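Local coordinates for putative ABC transporter, periplasmic binding protein, amino acid (Neisseria gonorrhoeae, PDB 2YJP) that binds L-cysteine in the cleft between two lobes and probably delivers it to an ABC transporter for uptake, at residues A[124-129]-A[237-242]; A[140-145]-A[286-291]. The protein carries 1 engineered substitution. All coordinates share one frame; numbering follows the deposited sequence.

Contact 1 (A[124-129]-A[237-242]); sequences NFTQTP and EFIAPA. With CYS (cysteine), chain D.
The carbonyl oxygen of Phe125 is gripped twice from segment 237-242. Ala240 N donates a hydrogen bond to Phe125 O at 3.0 Å, and Ile239 CA adds a CA-H...O contact to it at 3.3 Å. Gln127 N gives the return bond to Phe238 O at 2.8 Å, making Thr126 and Ile239 an antiparallel, non-hydrogen-bonded pair. The segments lie 106° apart end to end, and the pairing stops at this single bridge. In this type II periplasmic binding protein fold, strand 237-244 probably forms part of the hinge between the lobes, and the bridge fastens a ligand-binding loop to it. A threonine suits position 126 because its branches do separate jobs: with OG1 beside the backbone N (chi1 -60°) and CG2 anti to it, the methyl rests on Glu237 CB while OG1 takes a hydrogen bond from the bound cysteine's N at 2.8 Å. Thr126 N binds the ligand's O almost straight (177°), and Asn124 O accepts from the ligand's amino N at 2.6 Å. Phe125 presents its ring edge, in plane, to the small Ala242 CB, its CD2 at 3.7 Å. Asn124 OD1, hydrogen-bonded to Lys65, lies against CD1 of buried Ile239.

Contact 2 (A[140-145]-A[286-291]); sequences PYMKVA and EALLAE
Met142 and Leu289 face each other as a single antiparallel, non-hydrogen-bonded pair, through which the C-terminal tail adds itself to the start of strand 142-151. The other side of that strand carries a classic beta bulge, Tyr141 and Met142 both facing Ile239; the helix-like psi of Tyr141 (-19°) fits the first bulge position. Lys143 N donates to Leu288 O at 2.9 Å, whereas Ala290 N reaches Tyr141 O from above the carbonyl plane, 61° out of it.

The tight part is the buried one. Met142 CB presses on Leu288 O at 3.1 Å, and the two side chains run side by side, Met142 CE meeting Leu288 CD2 at 3.8 Å. Unbranched and flexible, the methionine sets CG between its backbone N and carbonyl carbon (chi1 86°) and bends at chi3 to follow the leucine, which also packs on Ala214 and Val283. The small Ala290 points CB toward the strand, 3.4 Å from Tyr141 C and near Pro140 CB.

Toward solvent the packing thins. Glu286 and Ala287 point their side chains away and are exposed, so the strand meets them mainly through the long chain of Lys143. Its aliphatic part passes the carbonyls of Leu288 and Ala287, with CE 3.3 Å from Leu289 O, and the ammonium NZ ends in the carbonyl plane of Glu286, donating to Glu286 O at 2.7 Å.

Overall arrangement
Followed from the N terminus, the chain meets the four segments in the order 124-129, 140-145, 237-242 and 286-291, so the contacts cross rather than nest. Contact 1 closes a loop of 107 residues, most of which makes up the second lobe, apparently reached along strand 142-151 and left again towards strand 237-244. Contact 2 opens inside that loop and closes 140 residues later, at the C terminus. Their middle segments are neighbours in one sheet, where Ile239 N and Glu237 N probably bond to Met142 O and Val144 O. Ligand loop, the two neighbouring strands, probably part of the hinge, and C-terminal tail thus lie in succession, the contact centres about 10 Å apart.

Contact 1 (A[124-129]-A[237-242])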
# COMPACT_ATOMS: atom_id res chain seq x y z
N ASN A 124 1.77 -0.95 -2.42
CA ASN A 124 1.74 0.03 -1.32
C ASN A 124 2.36 -0.46 0.01
O ASN A 124 1.68 -0.51 1.06
CB ASN A 124 0.28 0.55 -1.13
CG ASN A 124 0.23 1.98 -0.66
OD1 ASN A 124 -0.40 2.30 0.37
ND2 ASN A 124 0.90 2.88 -1.41
N PHE A 125 3.67 -0.67 -0.01
CA PHE A 125 4.36 -1.54 0.92
C PHE A 125 5.15 -0.80 2.00
O PHE A 125 6.18 -0.13 1.72
CB PHE A 125 5.31 -2.45 0.10
CG PHE A 125 5.71 -3.73 0.79
CD1 PHE A 125 4.97 -4.27 1.83
CD2 PHE A 125 6.85 -4.41 0.34
CE1 PHE A 125 5.38 -5.48 2.42
CE2 PHE A 125 7.25 -5.60 0.92
CZ PHE A 125 6.52 -6.14 1.93
N THR A 126 4.68 -0.89 3.24
CA THR A 126 5.30 -0.13 4.29
C THR A 126 6.61 -0.83 4.66
O THR A 126 6.64 -2.04 4.88
CB THR A 126 4.41 -0.05 5.53
OG1 THR A 126 3.16 0.60 5.20
CG2 THR A 126 5.13 0.74 6.68
N GLN A 127 7.67 -0.05 4.72
CA GLN A 127 8.96 -0.51 5.20
C GLN A 127 8.97 -0.63 6.71
O GLN A 127 8.57 0.31 7.41
CB GLN A 127 10.02 0.50 4.76
CG GLN A 127 11.38 0.22 5.38
CD GLN A 127 12.50 1.08 4.80
OE1 GLN A 127 12.26 2.15 4.23
NE2 GLN A 127 13.74 0.60 4.96
N THR A 128 9.35 -1.81 7.20
CA THR A 128 9.56 -2.06 8.62
C THR A 128 10.88 -2.81 8.81
O THR A 128 11.34 -3.48 7.89
CB THR A 128 8.40 -2.88 9.28
OG1 THR A 128 8.47 -4.28 8.90
CG2 THR A 128 7.03 -2.30 8.90
N PRO A 129 11.49 -2.72 10.01
CA PRO A 129 12.70 -3.50 10.26
C PRO A 129 12.48 -5.01 10.06
O PRO A 129 13.39 -5.67 9.50
CB PRO A 129 13.03 -3.20 11.72
CG PRO A 129 12.32 -1.86 12.01
CD PRO A 129 11.07 -1.92 11.18
N GLU A 237 5.14 5.94 8.85
CA GLU A 237 6.16 5.02 8.35
C GLU A 237 6.31 5.23 6.87
O GLU A 237 5.37 5.67 6.23
CB GLU A 237 5.72 3.56 8.63
CG GLU A 237 5.92 3.20 10.11
CD GLU A 237 5.35 1.85 10.50
OE1 GLU A 237 4.15 1.59 10.20
OE2 GLU A 237 6.11 1.07 11.13
N PHE A 238 7.45 4.92 6.30
CA PHE A 238 7.58 5.01 4.85
C PHE A 238 7.03 3.86 4.08
O PHE A 238 7.09 2.72 4.54
CB PHE A 238 9.04 5.13 4.44
CG PHE A 238 9.68 6.38 4.86
CD1 PHE A 238 9.28 7.59 4.31
CD2 PHE A 238 10.74 6.35 5.77
CE1 PHE A 238 9.92 8.79 4.68
CE2 PHE A 238 11.39 7.51 6.16
CZ PHE A 238 10.98 8.76 5.63
N ILE A 239 6.54 4.16 2.88
CA ILE A 239 6.14 3.19 1.88
C ILE A 239 7.19 3.22 0.73
O ILE A 239 7.60 4.28 0.27
CB ILE A 239 4.73 3.50 1.36
CG1 ILE A 239 3.73 3.01 2.41
CG2 ILE A 239 4.50 2.84 0.02
CD1 ILE A 239 2.32 3.46 2.15
N ALA A 240 7.61 2.05 0.27
CA ALA A 240 8.81 1.96 -0.58
C ALA A 240 8.65 0.79 -1.49
O ALA A 240 7.93 -0.10 -1.13
CB ALA A 240 10.06 1.78 0.27
N PRO A 241 9.32 0.79 -2.67
CA PRO A 241 9.34 -0.42 -3.50
C PRO A 241 10.19 -1.48 -2.82
O PRO A 241 11.05 -1.15 -2.00
CB PRO A 241 10.06 0.03 -4.77
CG PRO A 241 10.15 1.59 -4.70
CD PRO A 241 10.15 1.88 -3.22
N ALA A 242 9.98 -2.75 -3.17
CA ALA A 242 10.83 -3.82 -2.60
C ALA A 242 11.29 -4.80 -3.67
O ALA A 242 10.48 -5.18 -4.53
CB ALA A 242 10.12 -4.54 -1.48
N CYS D . 1.03 -0.19 3.58
CA CYS D . 0.56 -1.17 4.59
C CYS D . 1.45 -2.41 4.57
O CYS D . 2.45 -2.44 3.79
CB CYS D . -0.88 -1.61 4.34
SG CYS D . -1.18 -2.30 2.70
OXT CYS D . 1.18 -3.35 5.32
O HOH W 1 5.32 -0.18 -2.34
O HOH W 2 9.38 3.46 8.05

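Contact 2 (A[140-145]-A[286-291])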
# COMPACT_ATOMS: atom_id res chain seq x y z
N PRO A 140 12.07 5.28 -0.32
CA PRO A 140 10.62 5.49 -0.10
C PRO A 140 10.08 6.54 -1.04
O PRO A 140 10.82 7.49 -1.41
CB PRO A 140 10.51 5.97 1.34
CG PRO A 140 11.89 6.21 1.83
CD PRO A 140 12.90 5.75 0.79
N TYR A 141 8.81 6.37 -1.43
CA TYR A 141 8.09 7.38 -2.18
C TYR A 141 6.91 8.02 -1.43
O TYR A 141 6.48 9.11 -1.80
CB TYR A 141 7.65 6.86 -3.55
CG TYR A 141 6.80 5.65 -3.53
CD1 TYR A 141 7.37 4.39 -3.57
CD2 TYR A 141 5.39 5.73 -3.48
CE1 TYR A 141 6.62 3.26 -3.56
CE2 TYR A 141 4.60 4.57 -3.50
CZ TYR A 141 5.24 3.33 -3.52
OH TYR A 141 4.52 2.14 -3.53
N MET A 142 6.41 7.37 -0.38
CA MET A 142 5.37 7.98 0.45
C MET A 142 5.46 7.59 1.92
O MET A 142 6.28 6.76 2.31
CB MET A 142 3.98 7.75 -0.14
CG MET A 142 3.28 6.48 0.23
SD MET A 142 1.58 6.39 -0.44
CE MET A 142 0.63 6.69 1.04
N LYS A 143 4.64 8.25 2.74
CA LYS A 143 4.56 7.95 4.18
C LYS A 143 3.10 7.77 4.57
O LYS A 143 2.24 8.32 3.91
CB LYS A 143 5.19 9.03 5.06
CG LYS A 143 5.50 10.29 4.40
CD LYS A 143 5.73 11.41 5.35
CE LYS A 143 6.54 12.52 4.66
NZ LYS A 143 6.03 13.83 4.95
N VAL A 144 2.86 7.02 5.65
CA VAL A 144 1.55 6.77 6.11
C VAL A 144 1.56 6.30 7.58
O VAL A 144 2.49 5.67 8.07
CB VAL A 144 0.81 5.76 5.10
CG1 VAL A 144 0.97 4.40 5.42
CG2 VAL A 144 -0.60 5.89 5.22
N ALA A 145 0.50 6.63 8.29
CA ALA A 145 0.27 6.21 9.65
C ALA A 145 -0.97 5.32 9.60
O ALA A 145 -1.73 5.37 8.62
CB ALA A 145 0.02 7.43 10.53
N GLU A 286 2.89 17.28 0.92
CA GLU A 286 4.05 17.00 1.75
C GLU A 286 3.74 16.12 2.93
O GLU A 286 4.66 15.63 3.55
CB GLU A 286 4.82 18.28 2.22
CG GLU A 286 4.03 19.56 2.53
CD GLU A 286 3.20 20.13 1.36
OE1 GLU A 286 3.17 19.53 0.31
OE2 GLU A 286 2.55 21.19 1.47
N ALA A 287 2.46 15.92 3.25
CA ALA A 287 2.06 14.93 4.26
C ALA A 287 2.06 13.52 3.68
O ALA A 287 2.16 12.57 4.43
CB ALA A 287 0.68 15.25 4.89
N LEU A 288 1.97 13.37 2.36
CA LEU A 288 1.91 12.02 1.81
C LEU A 288 3.22 11.64 1.16
O LEU A 288 3.68 10.52 1.27
CB LEU A 288 0.79 11.88 0.78
CG LEU A 288 -0.63 11.64 1.26
CD1 LEU A 288 -1.69 12.22 0.31
CD2 LEU A 288 -0.93 10.18 1.48
N LEU A 289 3.84 12.59 0.45
CA LEU A 289 4.99 12.22 -0.37
C LEU A 289 6.25 12.22 0.49
O LEU A 289 6.40 13.04 1.39
CB LEU A 289 5.15 13.19 -1.55
CG LEU A 289 3.97 13.24 -2.56
CD1 LEU A 289 4.16 14.31 -3.65
CD2 LEU A 289 3.74 11.90 -3.17
N ALA A 290 7.11 11.25 0.24
CA ALA A 290 8.41 11.16 0.87
C ALA A 290 9.36 12.18 0.25
O ALA A 290 9.44 12.30 -0.98
CB ALA A 290 8.99 9.74 0.70
N GLU A 291 10.07 12.91 1.10
CA GLU A 291 11.23 13.63 0.62
C GLU A 291 12.28 12.56 0.39
O GLU A 291 12.81 12.44 -0.70
CB GLU A 291 11.71 14.71 1.64